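Local coordinates for KLLA0E01827p (Kluyveromyces lactis, PDB 6AM0), which probably acts as the Dcp1-type activator subunit of the mRNA-decapping enzyme, binding mRNA and partner proteins with a PH-like domain at its core, at residues E137-M141 against K153-K157; I98-G102 against L180-P185; I20-D24 against A57-R61. One frame throughout, in Å; residues are numbered along the deposited sequence.

Interaction 3 is fully buried, whereas interactions 1 and 2 each run from buried residues out to exposed ones. Interactions 2 and 3 use neighbouring strands of one sheet: 101-105 meets the end of the C-terminal helix in interaction 2, and 55-61 meets the C-terminal part of helix 5-23 in interaction 3, with N100 and G102 bonded to R61 and Y59 through the backbone. Interaction 1 joins two loops that flank strands of the other sheet and touches interaction 2 through L138 and L155 on Y99. The chemistry follows the place: backbone bonding with leucine and methionine packing and a long E139-K153 salt bridge in 1, an aromatic ring under a leucine in 2, a buried carboxylate in 3.

Interaction 1 (E137-M141 against K153-K157); sequences ELEPM and KTLKK
The type I beta turn T154-K157, which carries the chain from strand 149-153 into strand 159-164, packs against residues 137-141 just before they enter strand 142-146, with L155 of the turn facing L138, E139 and M141. E139 N donates to L155 O at 2.9 Å. In return L155 CA makes a CA-H...O contact with E139 O at 3.3 Å, and M141 CA makes another with K153 O. The turn is braced from within by K157 N on T154 O and by T154 OG1, which accepts from K156 N as an ST turn.

In L155, chi1 (-66°) sets CG beside the backbone N, and with chi2 extended CD2 lies against M141 CG at 3.5 Å; M141 SD is 3.9 Å from L155 CG. L138 CD2 meets L155 CB from another side. Cutting M141 back to an alanine would remove CG and SD, and is likely to leave L155 CG and CD2 without their neighbour and open a gap beside the turn. E139, bent at chi2, crosses K153 at about a right angle; E139 OE2 lies against K153 CE and reaches K153 NZ at only 3.7 Å, a long salt bridge. K153 also packs on an aromatic side chain of the bound peptide. The chemistry is thus divided: L155 reaches inward to Y99 and L124, while the loose E139-K153 pair is probably less exacting than the backbone bond.

Interaction 2 (I98-G102 against L180-P185); sequences IYNYG and LLENEP
With chi1 at -37° the ring of Y101 swings to the side of its own backbone N and out toward L180, whose CG is likewise set beside the backbone N (chi1 -57°) and whose chi2 is extended. The two settings bring one methyl of the leucine squarely onto the ring: L180 CD2 stands 3.8 Å from the Y101 ring centroid and only 8° off the normal, a CH-pi contact over the face. L180 CB lies at the CD2-CE2 border of the ring, 3.8 Å from Y101 CE2, so the leucine spans the ring from its middle to one border. The carbonyl oxygen of L180 is near the same border, 3.5 Å from Y101 CE2. On the opposite face sits the CB of the preceding residue, N100, 3.5 Å above the plane, and the ring is held between this methylene and the leucine methyl.

Strand 101-105 belongs to the four-stranded sheet, and helix 167-182 is the C-terminal helix that caps the beta-sandwich, as in other PH-like domains, the clan to which the Dcp1 family belongs. Y101 therefore joins sheet to helix, and I118 of strand 114-118 touches both Y101 and L180; from strand 55-61, L60 packs on Y101 and I58 on L180.

Past E182 the chain leaves helical geometry at N183 and brings P185 back beside the phenol oxygen. Y101 OH lies 3.3 Å from P185 CA, but it makes no hydrogen bond with residues 180-185; the nearest carbonyl oxygens, of N183 and E184, both lie about 4.0 Å from Y101 OH. Alongside, the N100 side chain crosses P185 at about a right angle, N100 ND2 to P185 CG 3.8 Å, while V63, P120 and V123 pack on the same asparagine.

Interaction 3 (I20-D24 against A57-R61); sequences IARYD and AIYLR
OD2 of D24 is the oxygen that two side chains of strand 55-61 approach. Y59 OH donates to D24 OD2 at 2.6 Å, using the lone pair of that oxygen that points away from OD1. The oxygen lies at the edge of the Y59 ring, in its plane, while the carboxylate itself is turned 73° from that ring. R61 forms a salt bridge with the same carboxylate through NH1, tentative in its detail: the placing of NH1 is doubtful, so its separation from either oxygen carries little weight. What puts the carboxylate here is the D24 side chain running away from its backbone N (chi1 -170°), toward Y59 and R61.

R61 has further partners, with NH2 in a salt bridge to D97 and NE bonded to Y99 O, so its guanidinium is held from several directions. The acid's negative charge is probably balanced by this arginine, since the contact is buried.

One turn earlier, I20 supplies the apolar part. Its CG2 lies over the Y59 ring face, offset toward the rim, 4.2 Å from Y59 CE2, and I20 CD1 touches A57 CB at 4.1 Å.

The C-terminal part of helix 5-23 thus rests on strand 55-61, with I27 and I104 of the flanking strands 27-34 and 101-105 closing round I20 and Y59, while R22 and Y23 bind the chain of another protein.

Interaction 1 (E137-M141 against K153-K157)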
loop_
_atom_site.group_PDB
_atom_site.type_symbol
_atom_site.label_atom_id
_atom_site.label_comp_id
_atom_site.label_asym_id
_atom_site.label_seq_id
_atom_site.Cartn_x
_atom_site.Cartn_y
_atom_site.Cartn_z
ATOM N N GLU F 137 -53.589 9.054 -4.547
ATOM C CA GLU F 137 -52.727 7.881 -4.647
ATOM C C GLU F 137 -52.332 7.455 -3.231
ATOM O O GLU F 137 -51.159 7.454 -2.855
ATOM C CB GLU F 137 -51.500 8.185 -5.501
ATOM C CG GLU F 137 -51.045 7.058 -6.414
ATOM C CD GLU F 137 -49.794 7.423 -7.191
ATOM O OE1 GLU F 137 -48.948 8.158 -6.637
ATOM O OE2 GLU F 137 -49.663 6.990 -8.358
ATOM N N LEU F 138 -53.336 7.088 -2.436
ATOM C CA LEU F 138 -53.205 7.005 -0.986
ATOM C C LEU F 138 -53.168 5.555 -0.520
ATOM O O LEU F 138 -53.973 4.730 -0.964
ATOM C CB LEU F 138 -54.356 7.742 -0.304
ATOM C CG LEU F 138 -54.563 9.184 -0.768
ATOM C CD1 LEU F 138 -55.550 9.897 0.138
ATOM C CD2 LEU F 138 -53.239 9.935 -0.828
ATOM N N GLU F 139 -52.246 5.264 0.394
ATOM C CA GLU F 139 -52.041 3.955 0.989
ATOM C C GLU F 139 -51.999 4.120 2.501
ATOM O O GLU F 139 -51.469 5.123 2.992
ATOM C CB GLU F 139 -50.730 3.329 0.474
ATOM C CG GLU F 139 -50.616 1.810 0.598
ATOM C CD GLU F 139 -49.717 1.374 1.745
ATOM O OE1 GLU F 139 -50.105 0.447 2.489
ATOM O OE2 GLU F 139 -48.624 1.957 1.904
ATOM N N PRO F 140 -52.567 3.183 3.263
ATOM C CA PRO F 140 -52.579 3.328 4.725
ATOM C C PRO F 140 -51.187 3.588 5.284
ATOM O O PRO F 140 -50.210 2.938 4.907
ATOM C CB PRO F 140 -53.137 1.986 5.208
ATOM C CG PRO F 140 -53.978 1.508 4.084
ATOM C CD PRO F 140 -53.326 2.001 2.819
ATOM N N MET F 141 -51.103 4.564 6.186
ATOM C CA MET F 141 -49.848 4.936 6.820
ATOM C C MET F 141 -49.423 3.896 7.849
ATOM O O MET F 141 -50.227 3.104 8.347
ATOM C CB MET F 141 -49.968 6.297 7.506
ATOM C CG MET F 141 -49.888 7.481 6.573
ATOM S SD MET F 141 -50.172 9.033 7.445
ATOM C CE MET F 141 -48.863 8.981 8.667
ATOM N N LYS F 153 -44.244 5.580 7.545
ATOM C CA LYS F 153 -44.474 5.329 6.123
ATOM C C LYS F 153 -45.750 6.069 5.738
ATOM O O LYS F 153 -46.833 5.752 6.248
ATOM C CB LYS F 153 -44.582 3.830 5.841
ATOM C CG LYS F 153 -44.901 3.446 4.398
ATOM C CD LYS F 153 -44.959 1.921 4.255
ATOM C CE LYS F 153 -45.718 1.468 3.007
ATOM N NZ LYS F 153 -44.925 1.580 1.753
ATOM N N THR F 154 -45.617 7.051 4.845
ATOM C CA THR F 154 -46.665 8.029 4.598
ATOM C C THR F 154 -47.732 7.480 3.655
ATOM O O THR F 154 -47.700 6.322 3.227
ATOM C CB THR F 154 -46.071 9.312 4.019
ATOM O OG1 THR F 154 -45.824 9.137 2.617
ATOM C CG2 THR F 154 -44.766 9.655 4.713
ATOM N N LEU F 155 -48.695 8.344 3.319
ATOM C CA LEU F 155 -49.789 7.959 2.436
ATOM C C LEU F 155 -49.333 7.754 1.001
ATOM O O LEU F 155 -50.020 7.065 0.241
ATOM C CB LEU F 155 -50.893 9.012 2.476
ATOM C CG LEU F 155 -51.633 9.183 3.801
ATOM C CD1 LEU F 155 -52.554 10.372 3.702
ATOM C CD2 LEU F 155 -52.421 7.934 4.148
ATOM N N LYS F 156 -48.203 8.344 0.609
ATOM C CA LYS F 156 -47.632 8.126 -0.714
ATOM C C LYS F 156 -46.375 7.266 -0.658
ATOM O O LYS F 156 -45.551 7.316 -1.578
ATOM C CB LYS F 156 -47.339 9.460 -1.398
ATOM C CG LYS F 156 -48.545 10.376 -1.458
ATOM C CD LYS F 156 -48.331 11.532 -2.415
ATOM C CE LYS F 156 -48.516 11.096 -3.859
ATOM N NZ LYS F 156 -49.355 12.060 -4.626
ATOM N N LYS F 157 -46.204 6.496 0.419
ATOM C CA LYS F 157 -45.173 5.470 0.550
ATOM C C LYS F 157 -43.766 6.042 0.704
ATOM O O LYS F 157 -42.781 5.309 0.559
ATOM C CB LYS F 157 -45.217 4.492 -0.629
ATOM C CG LYS F 157 -46.574 3.837 -0.839
ATOM C CD LYS F 157 -46.678 3.242 -2.235
ATOM C CE LYS F 157 -48.126 3.005 -2.635
ATOM N NZ LYS F 157 -48.229 2.669 -4.084
#

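Interaction 2 (I98-G102 against L180-P185)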
loop_
_atom_site.group_PDB
_atom_site.type_symbol
_atom_site.label_atom_id
_atom_site.label_comp_id
_atom_site.label_asym_id
_atom_site.label_seq_id
_atom_site.Cartn_x
_atom_site.Cartn_y
_atom_site.Cartn_z
ATOM N N ILE F 98 -58.994 16.085 2.292
ATOM C CA ILE F 98 -59.709 15.062 3.049
ATOM C C ILE F 98 -58.886 14.623 4.249
ATOM O O ILE F 98 -59.202 13.617 4.894
ATOM C CB ILE F 98 -60.046 13.852 2.156
ATOM C CG1 ILE F 98 -58.747 13.167 1.711
ATOM C CG2 ILE F 98 -60.888 14.276 0.961
ATOM C CD1 ILE F 98 -58.930 11.723 1.301
ATOM N N TYR F 99 -57.832 15.366 4.555
ATOM C CA TYR F 99 -56.813 14.928 5.502
ATOM C C TYR F 99 -57.109 15.530 6.871
ATOM O O TYR F 99 -56.998 16.746 7.061
ATOM C CB TYR F 99 -55.424 15.305 4.997
ATOM C CG TYR F 99 -55.196 14.826 3.584
ATOM C CD1 TYR F 99 -54.934 13.489 3.322
ATOM C CD2 TYR F 99 -55.271 15.702 2.510
ATOM C CE1 TYR F 99 -54.740 13.041 2.032
ATOM C CE2 TYR F 99 -55.077 15.265 1.217
ATOM C CZ TYR F 99 -54.812 13.934 0.983
ATOM O OH TYR F 99 -54.617 13.497 -0.305
ATOM N N ASN F 100 -57.477 14.667 7.822
ATOM C CA ASN F 100 -57.968 15.136 9.113
ATOM C C ASN F 100 -56.858 15.768 9.943
ATOM O O ASN F 100 -57.100 16.744 10.662
ATOM C CB ASN F 100 -58.608 13.980 9.884
ATOM C CG ASN F 100 -59.839 13.423 9.191
ATOM O OD1 ASN F 100 -59.777 12.396 8.517
ATOM N ND2 ASN F 100 -60.968 14.098 9.362
ATOM N N TYR F 101 -55.641 15.230 9.876
ATOM C CA TYR F 101 -54.592 15.656 10.790
ATOM C C TYR F 101 -53.361 16.104 10.014
ATOM O O TYR F 101 -53.197 15.798 8.830
ATOM C CB TYR F 101 -54.242 14.532 11.776
ATOM C CG TYR F 101 -55.462 13.744 12.207
ATOM C CD1 TYR F 101 -56.410 14.303 13.058
ATOM C CD2 TYR F 101 -55.677 12.453 11.744
ATOM C CE1 TYR F 101 -57.535 13.591 13.443
ATOM C CE2 TYR F 101 -56.797 11.734 12.126
ATOM C CZ TYR F 101 -57.723 12.309 12.974
ATOM O OH TYR F 101 -58.837 11.593 13.352
ATOM N N GLY F 102 -52.501 16.843 10.699
ATOM C CA GLY F 102 -51.281 17.342 10.095
ATOM C C GLY F 102 -50.137 17.323 11.087
ATOM O O GLY F 102 -50.334 17.403 12.300
ATOM N N LEU F 180 -54.366 8.156 15.836
ATOM C CA LEU F 180 -54.991 8.889 14.743
ATOM C C LEU F 180 -55.216 8.015 13.519
ATOM O O LEU F 180 -56.023 8.374 12.655
ATOM C CB LEU F 180 -54.135 10.100 14.371
ATOM C CG LEU F 180 -53.833 11.090 15.500
ATOM C CD1 LEU F 180 -52.747 12.072 15.083
ATOM C CD2 LEU F 180 -55.097 11.835 15.913
ATOM N N LEU F 181 -54.536 6.869 13.433
ATOM C CA LEU F 181 -54.700 5.984 12.290
ATOM C C LEU F 181 -55.803 4.953 12.485
ATOM O O LEU F 181 -56.427 4.539 11.500
ATOM C CB LEU F 181 -53.379 5.270 11.983
ATOM C CG LEU F 181 -52.247 6.155 11.460
ATOM C CD1 LEU F 181 -50.960 5.354 11.327
ATOM C CD2 LEU F 181 -52.632 6.787 10.130
ATOM N N GLU F 182 -56.067 4.528 13.724
ATOM C CA GLU F 182 -57.023 3.444 13.932
ATOM C C GLU F 182 -58.458 3.931 14.063
ATOM O O GLU F 182 -59.386 3.137 13.863
ATOM C CB GLU F 182 -56.653 2.629 15.176
ATOM C CG GLU F 182 -55.715 1.453 14.925
ATOM C CD GLU F 182 -54.297 1.891 14.624
ATOM O OE1 GLU F 182 -53.359 1.101 14.872
ATOM O OE2 GLU F 182 -54.119 3.026 14.142
ATOM N N ASN F 183 -58.662 5.206 14.390
ATOM C CA ASN F 183 -59.982 5.732 14.696
ATOM C C ASN F 183 -60.310 6.909 13.785
ATOM O O ASN F 183 -59.421 7.632 13.327
ATOM C CB ASN F 183 -60.084 6.188 16.165
ATOM C CG ASN F 183 -59.408 5.226 17.133
ATOM O OD1 ASN F 183 -58.304 4.744 16.880
ATOM N ND2 ASN F 183 -60.070 4.949 18.250
ATOM N N GLU F 184 -61.607 7.089 13.535
ATOM C CA GLU F 184 -62.129 8.243 12.820
ATOM C C GLU F 184 -62.039 9.478 13.722
ATOM O O GLU F 184 -61.759 9.356 14.915
ATOM C CB GLU F 184 -63.563 7.948 12.379
ATOM C CG GLU F 184 -63.660 6.717 11.495
ATOM C CD GLU F 184 -64.800 5.790 11.868
ATOM O OE1 GLU F 184 -65.502 5.316 10.950
ATOM O OE2 GLU F 184 -64.988 5.528 13.076
ATOM N N PRO F 185 -62.251 10.688 13.184
ATOM C CA PRO F 185 -62.095 11.894 14.016
ATOM C C PRO F 185 -63.041 11.906 15.210
ATOM O O PRO F 185 -64.217 11.550 15.100
ATOM C CB PRO F 185 -62.403 13.041 13.044
ATOM C CG PRO F 185 -63.141 12.405 11.908
ATOM C CD PRO F 185 -62.542 11.041 11.782
#

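Interaction 3 (I20-D24 against A57-R61)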
loop_
_atom_site.group_PDB
_atom_site.type_symbol
_atom_site.label_atom_id
_atom_site.label_comp_id
_atom_site.label_asym_id
_atom_site.label_seq_id
_atom_site.Cartn_x
_atom_site.Cartn_y
_atom_site.Cartn_z
ATOM N N ILE F 20 -48.631 28.820 12.398
ATOM C CA ILE F 20 -48.892 27.656 11.552
ATOM C C ILE F 20 -50.109 27.891 10.672
ATOM O O ILE F 20 -50.184 27.377 9.549
ATOM C CB ILE F 20 -49.055 26.392 12.420
ATOM C CG1 ILE F 20 -47.753 26.079 13.156
ATOM C CG2 ILE F 20 -49.468 25.202 11.575
ATOM C CD1 ILE F 20 -47.885 24.943 14.146
ATOM N N ALA F 21 -51.068 28.688 11.151
ATOM C CA ALA F 21 -52.260 28.975 10.362
ATOM C C ALA F 21 -51.910 29.658 9.045
ATOM O O ALA F 21 -52.559 29.415 8.020
ATOM C CB ALA F 21 -53.227 29.835 11.175
ATOM N N ARG F 22 -50.883 30.511 9.046
ATOM C CA ARG F 22 -50.504 31.205 7.819
ATOM C C ARG F 22 -49.839 30.278 6.810
ATOM O O ARG F 22 -49.731 30.639 5.634
ATOM C CB ARG F 22 -49.582 32.381 8.143
ATOM C CG ARG F 22 -50.046 33.207 9.327
ATOM C CD ARG F 22 -49.539 34.635 9.259
ATOM N NE ARG F 22 -49.737 35.329 10.527
ATOM C CZ ARG F 22 -48.800 35.445 11.462
ATOM N NH1 ARG F 22 -47.596 34.921 11.262
ATOM N NH2 ARG F 22 -49.062 36.089 12.591
ATOM N N TYR F 23 -49.384 29.102 7.242
ATOM C CA TYR F 23 -48.871 28.089 6.329
ATOM C C TYR F 23 -49.947 27.085 5.939
ATOM O O TYR F 23 -50.068 26.729 4.762
ATOM C CB TYR F 23 -47.685 27.356 6.960
ATOM C CG TYR F 23 -46.441 28.201 7.090
ATOM C CD1 TYR F 23 -46.223 28.977 8.218
ATOM C CD2 TYR F 23 -45.486 28.224 6.083
ATOM C CE1 TYR F 23 -45.088 29.752 8.341
ATOM C CE2 TYR F 23 -44.349 28.996 6.198
ATOM C CZ TYR F 23 -44.155 29.758 7.329
ATOM O OH TYR F 23 -43.024 30.531 7.453
ATOM N N ASP F 24 -50.727 26.624 6.914
ATOM C CA ASP F 24 -51.846 25.711 6.691
ATOM C C ASP F 24 -53.098 26.412 7.199
ATOM O O ASP F 24 -53.411 26.351 8.399
ATOM C CB ASP F 24 -51.616 24.378 7.398
ATOM C CG ASP F 24 -52.626 23.322 7.000
ATOM O OD1 ASP F 24 -53.566 23.649 6.243
ATOM O OD2 ASP F 24 -52.478 22.166 7.454
ATOM N N ALA F 57 -44.996 19.882 15.669
ATOM C CA ALA F 57 -46.356 20.007 16.165
ATOM C C ALA F 57 -47.292 19.152 15.329
ATOM O O ALA F 57 -47.201 19.132 14.098
ATOM C CB ALA F 57 -46.825 21.466 16.147
ATOM N N ILE F 58 -48.189 18.444 16.010
ATOM C CA ILE F 58 -49.264 17.689 15.378
ATOM C C ILE F 58 -50.578 18.388 15.694
ATOM O O ILE F 58 -50.868 18.675 16.863
ATOM C CB ILE F 58 -49.291 16.231 15.858
ATOM C CG1 ILE F 58 -47.976 15.540 15.500
ATOM C CG2 ILE F 58 -50.491 15.501 15.262
ATOM C CD1 ILE F 58 -47.932 14.090 15.888
ATOM N N TYR F 59 -51.374 18.649 14.659
ATOM C CA TYR F 59 -52.557 19.483 14.791
ATOM C C TYR F 59 -53.727 18.886 14.019
ATOM O O TYR F 59 -53.553 18.141 13.053
ATOM C CB TYR F 59 -52.276 20.910 14.308
ATOM C CG TYR F 59 -51.790 21.007 12.880
ATOM C CD1 TYR F 59 -52.687 21.144 11.833
ATOM C CD2 TYR F 59 -50.433 20.980 12.580
ATOM C CE1 TYR F 59 -52.253 21.243 10.525
ATOM C CE2 TYR F 59 -49.988 21.078 11.270
ATOM C CZ TYR F 59 -50.905 21.209 10.249
ATOM O OH TYR F 59 -50.485 21.309 8.943
ATOM N N LEU F 60 -54.931 19.234 14.470
ATOM C CA LEU F 60 -56.184 18.859 13.827
ATOM C C LEU F 60 -56.539 19.874 12.745
ATOM O O LEU F 60 -56.171 21.047 12.833
ATOM C CB LEU F 60 -57.300 18.780 14.872
ATOM C CG LEU F 60 -58.753 18.546 14.454
ATOM C CD1 LEU F 60 -58.930 17.166 13.848
ATOM C CD2 LEU F 60 -59.678 18.738 15.646
ATOM N N ARG F 61 -57.251 19.414 11.714
ATOM C CA ARG F 61 -57.587 20.251 10.570
ATOM C C ARG F 61 -59.089 20.214 10.315
ATOM O O ARG F 61 -59.760 19.221 10.608
ATOM C CB ARG F 61 -56.826 19.802 9.303
ATOM C CG ARG F 61 -55.367 19.431 9.569
ATOM C CD ARG F 61 -54.544 19.209 8.300
ATOM N NE ARG F 61 -55.333 19.218 7.072
ATOM C CZ ARG F 61 -55.307 20.201 6.178
ATOM N NH1 ARG F 61 -54.535 21.259 6.374
ATOM N NH2 ARG F 61 -56.054 20.129 5.088
#